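Local coordinates for porin protein associated with imipenem resistance (Acinetobacter baumannii, PDB 4FUV) that forms an eight-stranded beta-barrel in the outer membrane and probably takes part in the uptake of ornithine and the carbapenem imipenem, at residues G20-V25 and F165-A170; L44-N49 and V75-E80; L95-G100 and L150-A155. All blocks are in the same frame, centred on the assembly; numbering follows the deposited sequence.

Contact 1: residues G20-V25 and F165-A170; sequences GARAEV and FGEVGA. With C8E ((hydroxyethyloxy)tri(ethyloxy)octane), chain F.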
loop_
_atom_site.group_PDB
_atom_site.type_symbol
_atom_site.label_atom_id
_atom_site.label_comp_id
_atom_site.label_asym_id
_atom_site.label_seq_id
_atom_site.Cartn_x
_atom_site.Cartn_y
_atom_site.Cartn_z
ATOM N N GLY A 20 -19.447 -27.444 -25.475
ATOM C CA GLY A 20 -19.638 -26.019 -25.336
ATOM C C GLY A 20 -18.468 -25.184 -25.789
ATOM O O GLY A 20 -17.548 -25.655 -26.467
ATOM N N ALA A 21 -18.512 -23.920 -25.400
ATOM C CA ALA A 21 -17.518 -22.954 -25.819
ATOM C C ALA A 21 -17.362 -21.911 -24.721
ATOM O O ALA A 21 -18.203 -21.788 -23.827
ATOM C CB ALA A 21 -17.928 -22.304 -27.129
ATOM N N ARG A 22 -16.272 -21.171 -24.758
ATOM C CA ARG A 22 -16.113 -20.126 -23.774
ATOM C C ARG A 22 -15.468 -18.906 -24.398
ATOM O O ARG A 22 -14.742 -19.018 -25.385
ATOM C CB ARG A 22 -15.321 -20.628 -22.561
ATOM C CG ARG A 22 -13.819 -20.797 -22.767
ATOM C CD ARG A 22 -13.140 -21.407 -21.540
ATOM N NE ARG A 22 -11.718 -21.656 -21.780
ATOM C CZ ARG A 22 -11.001 -22.626 -21.213
ATOM N NH1 ARG A 22 -11.558 -23.470 -20.340
ATOM N NH2 ARG A 22 -9.709 -22.747 -21.518
ATOM N N ALA A 23 -15.769 -17.747 -23.827
ATOM C CA ALA A 23 -15.123 -16.499 -24.192
ATOM C C ALA A 23 -14.279 -16.073 -23.011
ATOM O O ALA A 23 -14.704 -16.217 -21.862
ATOM C CB ALA A 23 -16.167 -15.432 -24.504
ATOM N N GLU A 24 -13.091 -15.538 -23.284
ATOM C CA GLU A 24 -12.168 -15.224 -22.213
ATOM C C GLU A 24 -11.304 -14.016 -22.539
ATOM O O GLU A 24 -11.065 -13.689 -23.705
ATOM C CB GLU A 24 -11.288 -16.442 -21.894
ATOM C CG GLU A 24 -10.298 -16.827 -23.012
ATOM C CD GLU A 24 -9.984 -18.326 -23.040
ATOM O OE1 GLU A 24 -10.827 -19.130 -22.577
ATOM O OE2 GLU A 24 -8.896 -18.704 -23.513
ATOM N N VAL A 25 -10.855 -13.360 -21.479
ATOM C CA VAL A 25 -9.955 -12.227 -21.557
ATOM C C VAL A 25 -8.899 -12.426 -20.471
ATOM O O VAL A 25 -9.211 -12.781 -19.326
ATOM C CB VAL A 25 -10.712 -10.888 -21.371
ATOM C CG1 VAL A 25 -11.539 -10.886 -20.076
ATOM C CG2 VAL A 25 -9.765 -9.720 -21.408
ATOM N N PHE A 165 -15.641 -18.343 -15.164
ATOM C CA PHE A 165 -14.421 -18.984 -14.690
ATOM C C PHE A 165 -13.251 -18.032 -14.534
ATOM O O PHE A 165 -13.270 -16.911 -15.044
ATOM C CB PHE A 165 -14.031 -20.142 -15.612
ATOM C CG PHE A 165 -13.268 -19.722 -16.834
ATOM C CD1 PHE A 165 -13.935 -19.272 -17.969
ATOM C CD2 PHE A 165 -11.883 -19.793 -16.852
ATOM C CE1 PHE A 165 -13.225 -18.890 -19.103
ATOM C CE2 PHE A 165 -11.163 -19.413 -17.966
ATOM C CZ PHE A 165 -11.829 -18.956 -19.105
ATOM N N GLY A 166 -12.244 -18.479 -13.791
ATOM C CA GLY A 166 -10.952 -17.827 -13.770
ATOM C C GLY A 166 -9.925 -18.930 -13.907
ATOM O O GLY A 166 -10.199 -20.064 -13.524
ATOM N N GLU A 167 -8.755 -18.616 -14.448
ATOM C CA GLU A 167 -7.702 -19.612 -14.580
ATOM C C GLU A 167 -6.347 -18.954 -14.417
ATOM O O GLU A 167 -6.082 -17.870 -14.970
ATOM C CB GLU A 167 -7.768 -20.313 -15.938
ATOM C CG GLU A 167 -6.828 -21.522 -16.072
ATOM C CD GLU A 167 -6.912 -22.212 -17.438
ATOM O OE1 GLU A 167 -8.021 -22.629 -17.840
ATOM O OE2 GLU A 167 -5.867 -22.334 -18.115
ATOM N N VAL A 168 -5.477 -19.612 -13.668
ATOM C CA VAL A 168 -4.108 -19.127 -13.516
ATOM C C VAL A 168 -3.145 -20.275 -13.782
ATOM O O VAL A 168 -3.359 -21.403 -13.324
ATOM C CB VAL A 168 -3.848 -18.486 -12.118
ATOM C CG1 VAL A 168 -4.867 -17.382 -11.835
ATOM C CG2 VAL A 168 -3.887 -19.529 -11.020
ATOM N N GLY A 169 -2.104 -19.996 -14.557
ATOM C CA GLY A 169 -1.078 -20.986 -14.807
ATOM C C GLY A 169 0.199 -20.377 -15.347
ATOM O O GLY A 169 0.472 -19.177 -15.162
ATOM N N ALA A 170 0.980 -21.193 -16.043
ATOM C CA ALA A 170 2.202 -20.689 -16.655
ATOM C C ALA A 170 2.677 -21.599 -17.774
ATOM O O ALA A 170 2.532 -22.821 -17.695
ATOM C CB ALA A 170 3.310 -20.518 -15.585
HETATM C C4 C8E F . -16.192 -13.602 -13.407
HETATM C C5 C8E F . -15.639 -13.682 -14.824
HETATM C C6 C8E F . -16.681 -13.236 -15.847
HETATM C C7 C8E F . -16.022 -12.477 -16.995
HETATM O O9 C8E F . -15.068 -12.433 -21.786
HETATM C C10 C8E F . -15.481 -11.614 -22.859
HETATM C C11 C8E F . -14.294 -11.330 -23.779
HETATM O O12 C8E F . -14.343 -12.110 -24.960
HETATM C C13 C8E F . -13.723 -11.467 -26.054
HETATM C C14 C8E F . -14.300 -11.984 -27.365
HETATM C C16 C8E F . -11.803 -12.709 -29.982
HETATM C C17 C8E F . -10.859 -13.675 -30.691
HETATM O O18 C8E F . -10.281 -13.033 -31.805
HETATM C C19 C8E F . -9.481 -11.932 -31.441
HETATM C C20 C8E F . -8.701 -11.445 -32.658
HETATM O O21 C8E F . -8.897 -10.055 -32.790
HETATM O O HOH W 1 -7.972 -24.646 -20.037
#

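Contact 2: residues L44-N49 and V75-E80; sequences LALGYN and VYLNAE. With C8E ((hydroxyethyloxy)tri(ethyloxy)octane), chain C.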
loop_
_atom_site.group_PDB
_atom_site.type_symbol
_atom_site.label_atom_id
_atom_site.label_comp_id
_atom_site.label_asym_id
_atom_site.label_seq_id
_atom_site.Cartn_x
_atom_site.Cartn_y
_atom_site.Cartn_z
ATOM N N LEU A 44 -11.338 -31.261 -22.391
ATOM C CA LEU A 44 -10.359 -30.715 -23.322
ATOM C C LEU A 44 -10.805 -29.332 -23.755
ATOM O O LEU A 44 -11.993 -29.120 -24.007
ATOM C CB LEU A 44 -10.275 -31.630 -24.535
ATOM C CG LEU A 44 -8.996 -31.677 -25.346
ATOM C CD1 LEU A 44 -7.811 -32.021 -24.440
ATOM C CD2 LEU A 44 -9.182 -32.719 -26.436
ATOM N N ALA A 45 -9.858 -28.400 -23.823
ATOM C CA ALA A 45 -10.101 -27.046 -24.307
ATOM C C ALA A 45 -9.135 -26.680 -25.430
ATOM O O ALA A 45 -7.913 -26.751 -25.271
ATOM C CB ALA A 45 -9.974 -26.025 -23.156
ATOM N N LEU A 46 -9.690 -26.275 -26.567
ATOM C CA LEU A 46 -8.892 -25.810 -27.685
ATOM C C LEU A 46 -9.231 -24.355 -27.922
ATOM O O LEU A 46 -10.360 -24.025 -28.304
ATOM C CB LEU A 46 -9.206 -26.615 -28.946
ATOM C CG LEU A 46 -8.569 -26.142 -30.257
ATOM C CD1 LEU A 46 -7.062 -26.330 -30.250
ATOM C CD2 LEU A 46 -9.193 -26.867 -31.444
ATOM N N GLY A 47 -8.247 -23.482 -27.727
ATOM C CA GLY A 47 -8.516 -22.059 -27.705
ATOM C C GLY A 47 -7.574 -21.171 -28.489
ATOM O O GLY A 47 -6.499 -21.585 -28.915
ATOM N N TYR A 48 -8.009 -19.934 -28.687
ATOM C CA TYR A 48 -7.175 -18.904 -29.263
ATOM C C TYR A 48 -7.230 -17.682 -28.377
ATOM O O TYR A 48 -8.306 -17.262 -27.954
ATOM C CB TYR A 48 -7.644 -18.523 -30.667
ATOM C CG TYR A 48 -6.843 -17.376 -31.268
ATOM C CD1 TYR A 48 -5.616 -17.606 -31.870
ATOM C CD2 TYR A 48 -7.316 -16.067 -31.225
ATOM C CE1 TYR A 48 -4.875 -16.555 -32.431
ATOM C CE2 TYR A 48 -6.584 -15.009 -31.771
ATOM C CZ TYR A 48 -5.358 -15.261 -32.370
ATOM O OH TYR A 48 -4.627 -14.223 -32.930
ATOM N N ASN A 49 -6.063 -17.115 -28.105
ATOM C CA ASN A 49 -5.965 -15.838 -27.413
ATOM C C ASN A 49 -5.114 -14.938 -28.294
ATOM O O ASN A 49 -3.960 -15.260 -28.617
ATOM C CB ASN A 49 -5.260 -15.946 -26.059
ATOM C CG ASN A 49 -6.045 -16.741 -25.020
ATOM O OD1 ASN A 49 -5.450 -17.238 -24.071
ATOM N ND2 ASN A 49 -7.367 -16.861 -25.187
ATOM N N VAL A 75 -2.280 -20.150 -29.713
ATOM C CA VAL A 75 -3.223 -21.261 -29.856
ATOM C C VAL A 75 -2.893 -22.300 -28.794
ATOM O O VAL A 75 -1.739 -22.706 -28.668
ATOM C CB VAL A 75 -3.098 -21.961 -31.230
ATOM C CG1 VAL A 75 -4.072 -23.138 -31.322
ATOM C CG2 VAL A 75 -3.325 -20.988 -32.359
ATOM N N TYR A 76 -3.895 -22.761 -28.054
ATOM C CA TYR A 76 -3.617 -23.713 -26.978
ATOM C C TYR A 76 -4.540 -24.921 -26.949
ATOM O O TYR A 76 -5.718 -24.859 -27.343
ATOM C CB TYR A 76 -3.600 -23.008 -25.613
ATOM C CG TYR A 76 -4.960 -22.482 -25.154
ATOM C CD1 TYR A 76 -5.849 -23.303 -24.451
ATOM C CD2 TYR A 76 -5.345 -21.170 -25.399
ATOM C CE1 TYR A 76 -7.090 -22.832 -24.024
ATOM C CE2 TYR A 76 -6.587 -20.687 -24.986
ATOM C CZ TYR A 76 -7.454 -21.531 -24.278
ATOM O OH TYR A 76 -8.689 -21.098 -23.836
ATOM N N LEU A 77 -3.991 -26.029 -26.482
ATOM C CA LEU A 77 -4.787 -27.227 -26.258
ATOM C C LEU A 77 -4.515 -27.734 -24.844
ATOM O O LEU A 77 -3.384 -28.119 -24.514
ATOM C CB LEU A 77 -4.445 -28.300 -27.283
ATOM C CG LEU A 77 -5.231 -29.596 -27.125
ATOM C CD1 LEU A 77 -6.730 -29.332 -27.303
ATOM C CD2 LEU A 77 -4.738 -30.632 -28.117
ATOM N N ASN A 78 -5.544 -27.702 -24.005
ATOM C CA ASN A 78 -5.416 -28.175 -22.628
ATOM C C ASN A 78 -6.332 -29.333 -22.301
ATOM O O ASN A 78 -7.502 -29.346 -22.701
ATOM C CB ASN A 78 -5.704 -27.051 -21.626
ATOM C CG ASN A 78 -4.679 -25.960 -21.689
ATOM O OD1 ASN A 78 -3.515 -26.231 -21.926
ATOM N ND2 ASN A 78 -5.105 -24.716 -21.482
ATOM N N ALA A 79 -5.796 -30.289 -21.555
ATOM C CA ALA A 79 -6.635 -31.232 -20.807
ATOM C C ALA A 79 -7.067 -30.545 -19.518
ATOM O O ALA A 79 -6.260 -29.865 -18.869
ATOM C CB ALA A 79 -5.856 -32.494 -20.488
ATOM N N GLU A 80 -8.331 -30.708 -19.139
ATOM C CA GLU A 80 -8.791 -30.223 -17.843
ATOM C C GLU A 80 -9.247 -31.391 -16.958
ATOM O O GLU A 80 -10.124 -32.174 -17.325
ATOM C CB GLU A 80 -9.914 -29.188 -17.999
ATOM C CG GLU A 80 -9.561 -28.041 -18.950
ATOM C CD GLU A 80 -10.619 -26.948 -18.967
ATOM O OE1 GLU A 80 -11.786 -27.222 -18.595
ATOM O OE2 GLU A 80 -10.277 -25.810 -19.348
HETATM C C1 C8E C . -10.477 -22.681 -31.976
HETATM C C2 C8E C . -8.979 -22.500 -32.213
HETATM C C3 C8E C . -8.702 -21.929 -33.599
HETATM C C4 C8E C . -7.214 -21.919 -33.947
HETATM C C5 C8E C . -6.739 -20.519 -34.314
HETATM C C6 C8E C . -5.687 -20.497 -35.421
HETATM C C7 C8E C . -4.698 -19.353 -35.197
HETATM C C8 C8E C . -3.593 -19.340 -36.246
HETATM O O9 C8E C . -2.500 -18.568 -35.798
HETATM C C10 C8E C . -1.437 -19.358 -35.310
#

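Contact 3: residues L95-G100 and L150-A155; sequences LYVAAG and LGFGFA. With C8E ((hydroxyethyloxy)tri(ethyloxy)octane), chain J.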
loop_
_atom_site.group_PDB
_atom_site.type_symbol
_atom_site.label_atom_id
_atom_site.label_comp_id
_atom_site.label_asym_id
_atom_site.label_seq_id
_atom_site.Cartn_x
_atom_site.Cartn_y
_atom_site.Cartn_z
ATOM N N LEU A 95 -13.812 -26.911 -10.008
ATOM C CA LEU A 95 -12.364 -26.895 -9.754
ATOM C C LEU A 95 -11.591 -27.831 -10.702
ATOM O O LEU A 95 -11.926 -29.015 -10.840
ATOM C CB LEU A 95 -12.077 -27.251 -8.292
ATOM C CG LEU A 95 -12.555 -26.258 -7.237
ATOM C CD1 LEU A 95 -12.502 -26.915 -5.845
ATOM C CD2 LEU A 95 -11.694 -25.002 -7.254
ATOM N N TYR A 96 -10.560 -27.317 -11.361
ATOM C CA TYR A 96 -9.820 -28.169 -12.282
ATOM C C TYR A 96 -8.333 -27.844 -12.376
ATOM O O TYR A 96 -7.911 -26.725 -12.104
ATOM C CB TYR A 96 -10.440 -28.157 -13.691
ATOM C CG TYR A 96 -10.347 -26.835 -14.451
ATOM C CD1 TYR A 96 -11.311 -25.846 -14.283
ATOM C CD2 TYR A 96 -9.308 -26.588 -15.362
ATOM C CE1 TYR A 96 -11.256 -24.645 -14.988
ATOM C CE2 TYR A 96 -9.239 -25.372 -16.071
ATOM C CZ TYR A 96 -10.222 -24.412 -15.870
ATOM O OH TYR A 96 -10.180 -23.205 -16.533
ATOM N N VAL A 97 -7.550 -28.842 -12.769
ATOM C CA VAL A 97 -6.160 -28.613 -13.145
ATOM C C VAL A 97 -6.056 -28.748 -14.655
ATOM O O VAL A 97 -6.604 -29.696 -15.253
ATOM C CB VAL A 97 -5.177 -29.587 -12.428
ATOM C CG1 VAL A 97 -5.638 -31.002 -12.579
ATOM C CG2 VAL A 97 -3.750 -29.435 -12.975
ATOM N N ALA A 98 -5.403 -27.770 -15.262
ATOM C CA ALA A 98 -5.169 -27.711 -16.707
ATOM C C ALA A 98 -3.729 -28.104 -17.028
ATOM O O ALA A 98 -2.773 -27.594 -16.431
ATOM C CB ALA A 98 -5.437 -26.290 -17.226
ATOM N N ALA A 99 -3.575 -28.998 -17.989
ATOM C CA ALA A 99 -2.262 -29.378 -18.459
ATOM C C ALA A 99 -2.336 -29.502 -19.969
ATOM O O ALA A 99 -3.238 -30.134 -20.511
ATOM C CB ALA A 99 -1.842 -30.678 -17.854
ATOM N N GLY A 100 -1.376 -28.904 -20.649
ATOM C CA GLY A 100 -1.380 -28.948 -22.098
ATOM C C GLY A 100 -0.221 -28.214 -22.714
ATOM O O GLY A 100 0.892 -28.177 -22.159
ATOM N N LEU A 150 0.855 -25.557 -17.509
ATOM C CA LEU A 150 0.210 -26.122 -16.332
ATOM C C LEU A 150 -0.564 -24.990 -15.694
ATOM O O LEU A 150 -0.056 -23.878 -15.583
ATOM C CB LEU A 150 1.243 -26.674 -15.329
ATOM C CG LEU A 150 0.651 -27.160 -14.001
ATOM C CD1 LEU A 150 -0.232 -28.391 -14.231
ATOM C CD2 LEU A 150 1.713 -27.436 -12.891
ATOM N N GLY A 151 -1.787 -25.256 -15.268
ATOM C CA GLY A 151 -2.571 -24.213 -14.641
ATOM C C GLY A 151 -3.654 -24.790 -13.776
ATOM O O GLY A 151 -3.861 -25.999 -13.771
ATOM N N PHE A 152 -4.346 -23.921 -13.048
ATOM C CA PHE A 152 -5.438 -24.351 -12.188
ATOM C C PHE A 152 -6.615 -23.416 -12.399
ATOM O O PHE A 152 -6.442 -22.200 -12.513
ATOM C CB PHE A 152 -4.999 -24.360 -10.715
ATOM C CG PHE A 152 -3.736 -25.146 -10.473
ATOM C CD1 PHE A 152 -2.484 -24.549 -10.623
ATOM C CD2 PHE A 152 -3.794 -26.488 -10.134
ATOM C CE1 PHE A 152 -1.322 -25.277 -10.428
ATOM C CE2 PHE A 152 -2.628 -27.223 -9.925
ATOM C CZ PHE A 152 -1.395 -26.618 -10.071
ATOM N N GLY A 153 -7.815 -23.981 -12.478
ATOM C CA GLY A 153 -8.989 -23.187 -12.813
ATOM C C GLY A 153 -10.159 -23.390 -11.872
ATOM O O GLY A 153 -10.251 -24.410 -11.147
ATOM N N PHE A 154 -11.049 -22.402 -11.878
ATOM C CA PHE A 154 -12.261 -22.431 -11.080
ATOM C C PHE A 154 -13.420 -21.980 -11.955
ATOM O O PHE A 154 -13.540 -20.798 -12.276
ATOM C CB PHE A 154 -12.127 -21.506 -9.868
ATOM C CG PHE A 154 -13.323 -21.552 -8.934
ATOM C CD1 PHE A 154 -13.853 -22.768 -8.529
ATOM C CD2 PHE A 154 -13.900 -20.384 -8.454
ATOM C CE1 PHE A 154 -14.952 -22.823 -7.668
ATOM C CE2 PHE A 154 -15.003 -20.428 -7.597
ATOM C CZ PHE A 154 -15.522 -21.650 -7.202
ATOM N N ALA A 155 -14.274 -22.916 -12.343
ATOM C CA ALA A 155 -15.312 -22.622 -13.331
ATOM C C ALA A 155 -16.729 -22.951 -12.865
ATOM O O ALA A 155 -17.395 -23.797 -13.463
ATOM C CB ALA A 155 -15.004 -23.349 -14.653
HETATM C C8 C8E J . 1.916 -23.384 -12.386
HETATM O O9 C8E J . 1.129 -22.233 -12.118
HETATM C C10 C8E J . 0.552 -22.292 -10.822
HETATM C C11 C8E J . 0.351 -20.867 -10.298
HETATM O O18 C8E J . 6.090 -19.258 -12.432
HETATM C C19 C8E J . 6.758 -20.263 -11.708
HETATM C C20 C8E J . 5.887 -21.509 -11.798
HETATM O O21 C8E J . 6.510 -22.393 -12.703
#

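Contact 1: residues G20-V25 and F165-A170
The guanidinium of Arg-22 has the Phe-165 ring over one face, with CE2 the ring atom above it, and a water in its plane at the edge; Glu-167 OE1 approaches obliquely. Glu-24 OE1 lies at the edge of the phenyl ring, near its plane, 3.6 Å from CZ of Phe-165. The contact is made inside the eight-stranded outer-membrane barrel, between strands that are not neighbours: strand 213-224 pairs with both, and the two segment axes pass 9.0 Å apart at 56°. The gap is therefore spanned mainly by side chains, with one bridging water.

The Arg-22 chain, extended from CG to NE, crosses Phe-165 at about a right angle, and its CD packs 3.5 Å from CE1 of the ring. Guanidinium and ring planes are inclined by 32°, so the groups overlap without being parallel. Phe-165 reaches this place because its CG stands between backbone N and carbonyl carbon (chi1 83°), while CB of Glu-24 closes in on CZ.

Rotation of the guanidinium is restrained by a salt bridge within its own strand, from Arg-22 NE to Glu-24 OE1 at 2.8 Å, and by a second one from NH1 to Glu-80. The other carboxylate oxygen of Glu-24 meets Tyr-76 OH and Lys-218 NZ. Glu-167 OE1 also bonds to Tyr-96 OH, and the positive charge of Arg-22 close to both glutamates probably eases their mutual repulsion. On the lipid side, a detergent ether oxygen, O12, lies 3.8 Å from Ala-23 CB.

Although Arg-22 NH2 comes within 4.0 Å of Glu-167 OE1, that oxygen is well out of the guanidinium plane; the link is made instead by the water, which accepts from NH2 at 3.0 Å and donates to Glu-167 OE1 at 3.0 Å.

Contact 2: residues L44-N49 and V75-E80
Tyr-76 lays its ring flat over Gly-47 of the adjoining antiparallel strand. The CA of Gly-47 sits 3.8 Å from the centroid of the Tyr-76 ring, 20° off the normal, in a CH-pi contact displaced toward the rim. A first torsion of 68°, with CG between backbone N and carbonyl carbon, folds the ring back across the partner strand, and the absence of a side chain at Gly-47 makes this possible. Beyond the glycine, Asn-49 ND2 lies in plane at the edge of the ring; this amide is held by Lys-218, bonded to OD1, and by Glu-24, bonded to ND2. The tyrosine hydroxyl is hydrogen-bonded to Glu-24 OE2 and Arg-22 NH2.

Beneath the ring, Gly-47 and Tyr-76 form a hydrogen-bonded pair, with Tyr-76 N 3.0 Å from Gly-47 O, as do Ala-45 and Asn-78.

The three leucines of the outward face share one shape. Leu-44, Leu-46 and Leu-77 all hold CG anti to the backbone N and bend back at CD1. The Leu-77 CD1 methyl thereby lies across the strand boundary, 3.8 Å from Leu-44 CG and 4.0 Å from Leu-46 CB. Leu-44 CD1 in turn rests on the backbone near Asn-78 O. Farther along, Val-75 CG2 meets the edge of the Tyr-48 ring, 4.1 Å from CD1, and a detergent tail runs past both, its C7 3.6 Å from Val-75 CG2. Tyr-48 OH bonds to Asn-73.

Apolar residues facing detergent and a polar, aromatic inner face mark this hairpin as part of a transmembrane barrel wall, and the Tyr-Gly pairing resembles the mortise-and-tenon joints of outer-membrane beta-barrels.

Contact 3: residues L95-G100 and L150-A155
Tyr-96 and Gly-153 pair in both directions across two antiparallel strands of the barrel wall: Tyr-96 N donates to Gly-153 O at 2.9 Å, and Gly-153 N returns a bond to Tyr-96 O at 2.8 Å. Ala-98 and Gly-151 form the next hydrogen-bonded pair, with Gly-151 N reaching Ala-98 O at 2.8 Å and Ala-98 N donating to Gly-151 O at the same distance.

The carbonyls also take CA-H contacts, such as that of Leu-150 CA with Ala-98 O at 3.3 Å. Residues whose backbone N and O point the other way are served by flanking strands: Val-97 and Ala-99 bond to Ile-81 and Ala-79, while Leu-150 and Phe-152 bond to Ala-170 and Val-168, so both strands are also bonded to their outer neighbours at these residues.

Inside the barrel the Tyr-96 ring, with CG between backbone N and carbonyl carbon (chi1 67°), covers Gly-153 in a CH-pi contact: Gly-153 CA stands over the ring face, 3.6 Å from the centroid of Tyr-96 and 19° off the normal. The tyrosine hydroxyl is bonded to Glu-167, and Ala-155 CB stands at the ring edge near CE1.

The outward face is apolar. Val-97 CG2, anti to its own backbone nitrogen, touches both Leu-150 CD1 and Phe-152 CE2, 3.9 Å from each. A detergent carbon, C10, lies in the plane of the Phe-152 ring at its edge, beside CE1. At the far end Leu-95 and Phe-154 cross, with Leu-95 CD2 packed 3.4 Å from CD1 of the Phe-154 ring.

From the N terminus, strand 20-26 is laid down first, and its partner in contact 1 comes only at 165-170, so that contact closes a long loop. Inside it are nested the other two, in series: contact 2 closes a hairpin of strands 42-56 and 64-81 before contact 3 opens at residue 95 and closes at 150-155. Strands 64-81 and 95-114 are neighbours, and strand 147-154 pairs with 162-172. Contacts 2 and 3 thus join adjacent staves of the wall, whereas contact 1 spans the interior from strand 20-26 to strand 162-172, its polar side chains running into those of contacts 2 and 3.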